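Local coordinates for dipicolinate synthase subunit B (Bacillus halodurans, PDB 3LQK), which probably serves as the flavoprotein-family subunit of dipicolinate synthase, which makes the dipicolinic acid of bacterial spores, at residues Asp88-Ala93 and Lys117-Asn122. Residues are numbered along the deposited sequence; the frame is centred on the assembly and turned at random.
Sequences DCMVIA and KATLRN. With PO4 (phosphate ion), chain C.
Strand 89-95 and helix 111-121, which leads on to the parallel neighbouring strand 126-132, form part of a beta-alpha-beta crossover of the flavoprotein fold, and Met90 meets Thr119 where the last turn of the helix packs on the start of the strand. The meeting is small: CB of Met90 lies 3.6 Å from OG1 and 4.0 Å from CG2 of Thr119, so both branches of the threonine face the same methylene from one side. Met90 has CG anti to its backbone nitrogen (chi1 175°) and a chain bent at chi2, which carries the selenium of this selenomethionine away from Thr119 while the side chain also packs on Val112 of the same helix. Beta-branched and compact, Thr119 suits a helix face close to a sheet. Its hydroxyl can be buried against Met90 because it hydrogen-bonds to the carbonyl oxygen of Gly115, one turn back. CG2 of Thr119 reaches toward the strand backbone, 4.4 Å from C of Cys89. Away from the sheet, Arg121 extends from CG to NE and uses the edge of its guanidinium. NH1 of Arg121 donates to OD1 of Asn122 at 2.8 Å, nearly in the planes of both groups. NE and NH2 of Arg121 grip O4 and O3 of a phosphate ion, NH2 to O3 measuring 3.1 Å. That ion, probably from the crystallisation liquor, is also bound by Asn133 of the second subunit. An alanine in place of Arg121 is likely to leave the phosphate without its two-pronged cationic partner and OD1 of Asn122 without this donor. The contact is thus van der Waals packing without a hydrogen bond across it, its hydroxyl satisfied within the helix, while charged Arg121 and Lys117 turn to the subunit boundary, where the guanidinium would be expected to attract anions.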
ATOM      1  N   ASP A  88       4.567  28.827   9.695  1.00 13.90           N
ATOM      2  CA  ASP A  88       5.766  28.084  10.137  1.00 15.29           C
ATOM      3  C   ASP A  88       5.495  26.648  10.597  1.00 14.47           C
ATOM      4  O   ASP A  88       6.396  25.791  10.609  1.00 14.36           O
ATOM      5  CB  ASP A  88       6.463  28.877  11.253  1.00 16.29           C
ATOM      6  CG  ASP A  88       6.844  30.315  10.800  1.00 20.62           C
ATOM      7  OD1 ASP A  88       7.554  30.447   9.765  1.00 21.85           O
ATOM      8  OD2 ASP A  88       6.346  31.305  11.402  1.00 22.57           O
ATOM      9  N   CYS A  89       4.262  26.371  10.994  1.00 13.88           N
ATOM     10  CA  CYS A  89       3.909  25.040  11.376  1.00 13.33           C
ATOM     11  C   CYS A  89       2.410  24.927  11.405  1.00 12.62           C
ATOM     12  O   CYS A  89       1.695  25.856  11.799  1.00 11.17           O
ATOM     13  CB  CYS A  89       4.478  24.758  12.786  1.00 13.92           C
ATOM     14  SG  CYS A  89       4.091  23.081  13.499  1.00 17.27           S
HETATM   15  N   MSE A  90       1.923  23.757  11.045  1.00 11.49           N
HETATM   16  CA  MSE A  90       0.526  23.489  11.137  1.00 11.34           C
HETATM   17  C   MSE A  90       0.334  22.365  12.120  1.00 12.27           C
HETATM   18  O   MSE A  90       0.978  21.315  11.991  1.00 12.99           O
HETATM   19  CB  MSE A  90       0.012  23.074   9.757  1.00 10.99           C
HETATM   20  CG  MSE A  90      -1.440  22.624   9.701  1.00  9.57           C
HETATM   21 SE   MSE A  90      -2.691  24.093   9.765  0.75  9.43          SE
HETATM   22  CE  MSE A  90      -4.235  23.068  10.205  1.00  9.54           C
ATOM     23  N   VAL A  91      -0.579  22.539  13.061  1.00 12.26           N
ATOM     24  CA  VAL A  91      -0.951  21.499  14.014  1.00 12.51           C
ATOM     25  C   VAL A  91      -2.336  21.004  13.653  1.00 13.44           C
ATOM     26  O   VAL A  91      -3.211  21.805  13.304  1.00 13.96           O
ATOM     27  CB  VAL A  91      -1.023  22.113  15.466  1.00 15.02           C
ATOM     28  CG1 VAL A  91      -1.367  21.055  16.520  1.00 15.17           C
ATOM     29  CG2 VAL A  91       0.307  22.787  15.835  1.00 13.50           C
ATOM     30  N   ILE A  92      -2.567  19.692  13.742  1.00 13.43           N
ATOM     31  CA  ILE A  92      -3.899  19.114  13.662  1.00 12.98           C
ATOM     32  C   ILE A  92      -4.098  18.305  14.912  1.00 13.22           C
ATOM     33  O   ILE A  92      -3.465  17.236  15.114  1.00 11.55           O
ATOM     34  CB  ILE A  92      -4.082  18.172  12.477  1.00 13.67           C
ATOM     35  CG1 ILE A  92      -3.638  18.817  11.133  1.00 15.99           C
ATOM     36  CG2 ILE A  92      -5.548  17.670  12.370  1.00 11.95           C
ATOM     37  CD1 ILE A  92      -3.715  17.796   9.972  1.00 13.14           C
ATOM     38  N   ALA A  93      -4.928  18.847  15.800  1.00 12.47           N
ATOM     39  CA  ALA A  93      -5.235  18.185  17.032  1.00 12.60           C
ATOM     40  C   ALA A  93      -6.588  18.597  17.589  1.00 12.85           C
ATOM     41  O   ALA A  93      -6.864  19.778  17.706  1.00 13.64           O
ATOM     42  CB  ALA A  93      -4.119  18.417  18.049  1.00 12.19           C
ATOM     43  N   LYS A 117      -1.838  20.649   3.738  1.00 13.20           N
ATOM     44  CA  LYS A 117      -1.298  20.564   2.350  1.00 13.54           C
ATOM     45  C   LYS A 117      -0.529  21.820   2.000  1.00 12.24           C
ATOM     46  O   LYS A 117       0.564  21.744   1.483  1.00 13.61           O
ATOM     47  CB  LYS A 117      -2.417  20.284   1.335  1.00 13.80           C
ATOM     48  CG  LYS A 117      -1.959  19.906  -0.092  1.00 16.03           C
ATOM     49  CD  LYS A 117      -3.107  20.032  -1.104  1.00 19.40           C
ATOM     50  CE  LYS A 117      -2.681  19.572  -2.524  1.00 20.90           C
ATOM     51  NZ  LYS A 117      -3.765  19.695  -3.568  1.00 25.23           N
ATOM     52  N   ALA A 118      -1.085  22.983   2.317  1.00 12.03           N
ATOM     53  CA  ALA A 118      -0.436  24.259   2.000  1.00 11.27           C
ATOM     54  C   ALA A 118       0.886  24.432   2.778  1.00 11.71           C
ATOM     55  O   ALA A 118       1.770  25.161   2.350  1.00 12.47           O
ATOM     56  CB  ALA A 118      -1.361  25.401   2.297  1.00 10.60           C
ATOM     57  N   THR A 119       1.025  23.754   3.913  1.00 11.75           N
ATOM     58  CA  THR A 119       2.210  23.913   4.756  1.00 10.64           C
ATOM     59  C   THR A 119       3.293  22.976   4.229  1.00 11.37           C
ATOM     60  O   THR A 119       4.458  23.355   4.083  1.00 12.71           O
ATOM     61  CB  THR A 119       1.827  23.607   6.213  1.00 10.16           C
ATOM     62  OG1 THR A 119       0.827  24.553   6.618  1.00 11.14           O
ATOM     63  CG2 THR A 119       3.022  23.700   7.172  1.00  8.06           C
ATOM     64  N   LEU A 120       2.880  21.752   3.895  1.00 12.25           N
ATOM     65  CA  LEU A 120       3.746  20.743   3.259  1.00 11.46           C
ATOM     66  C   LEU A 120       4.267  21.167   1.897  1.00 11.61           C
ATOM     67  O   LEU A 120       5.400  20.870   1.588  1.00 11.20           O
ATOM     68  CB  LEU A 120       3.054  19.382   3.167  1.00 10.96           C
ATOM     69  CG  LEU A 120       2.876  18.725   4.542  1.00 12.25           C
ATOM     70  CD1 LEU A 120       2.064  17.379   4.407  1.00 13.01           C
ATOM     71  CD2 LEU A 120       4.196  18.455   5.232  1.00 11.38           C
ATOM     72  N   ARG A 121       3.493  21.944   1.152  1.00 12.29           N
ATOM     73  CA  ARG A 121       3.894  22.515  -0.144  1.00 11.20           C
ATOM     74  C   ARG A 121       5.179  23.272  -0.003  1.00 11.80           C
ATOM     75  O   ARG A 121       6.012  23.236  -0.895  1.00 12.38           O
ATOM     76  CB  ARG A 121       2.818  23.539  -0.530  1.00 11.25           C
ATOM     77  CG  ARG A 121       3.100  24.519  -1.660  1.00 12.05           C
ATOM     78  CD  ARG A 121       2.171  25.720  -1.528  1.00 10.24           C
ATOM     79  NE  ARG A 121       2.106  26.594  -2.680  1.00 13.04           N
ATOM     80  CZ  ARG A 121       2.941  27.588  -2.952  1.00 14.76           C
ATOM     81  NH1 ARG A 121       3.939  27.912  -2.152  1.00 13.47           N
ATOM     82  NH2 ARG A 121       2.767  28.284  -4.043  1.00 18.22           N
ATOM     83  N   ASN A 122       5.297  24.016   1.085  1.00 11.74           N
ATOM     84  CA  ASN A 122       6.489  24.835   1.415  1.00 12.88           C
ATOM     85  C   ASN A 122       7.591  24.109   2.189  1.00 13.80           C
ATOM     86  O   ASN A 122       8.539  24.702   2.630  1.00 13.29           O
ATOM     87  CB  ASN A 122       6.049  26.033   2.230  1.00 14.39           C
ATOM     88  CG  ASN A 122       5.016  26.883   1.500  1.00 15.37           C
ATOM     89  OD1 ASN A 122       5.060  26.960   0.254  1.00 17.24           O
ATOM     90  ND2 ASN A 122       4.115  27.516   2.236  1.00 10.82           N
TER
HETATM   91  P   PO4 C 201      -0.598  26.595  -5.062  1.00 52.08           P
HETATM   92  O1  PO4 C 201      -1.822  26.912  -4.177  1.00 49.72           O
HETATM   93  O2  PO4 C 201      -0.944  25.718  -6.272  1.00 53.84           O
HETATM   94  O3  PO4 C 201       0.087  27.895  -5.573  1.00 51.25           O
HETATM   95  O4  PO4 C 201       0.327  25.719  -4.249  1.00 44.98           O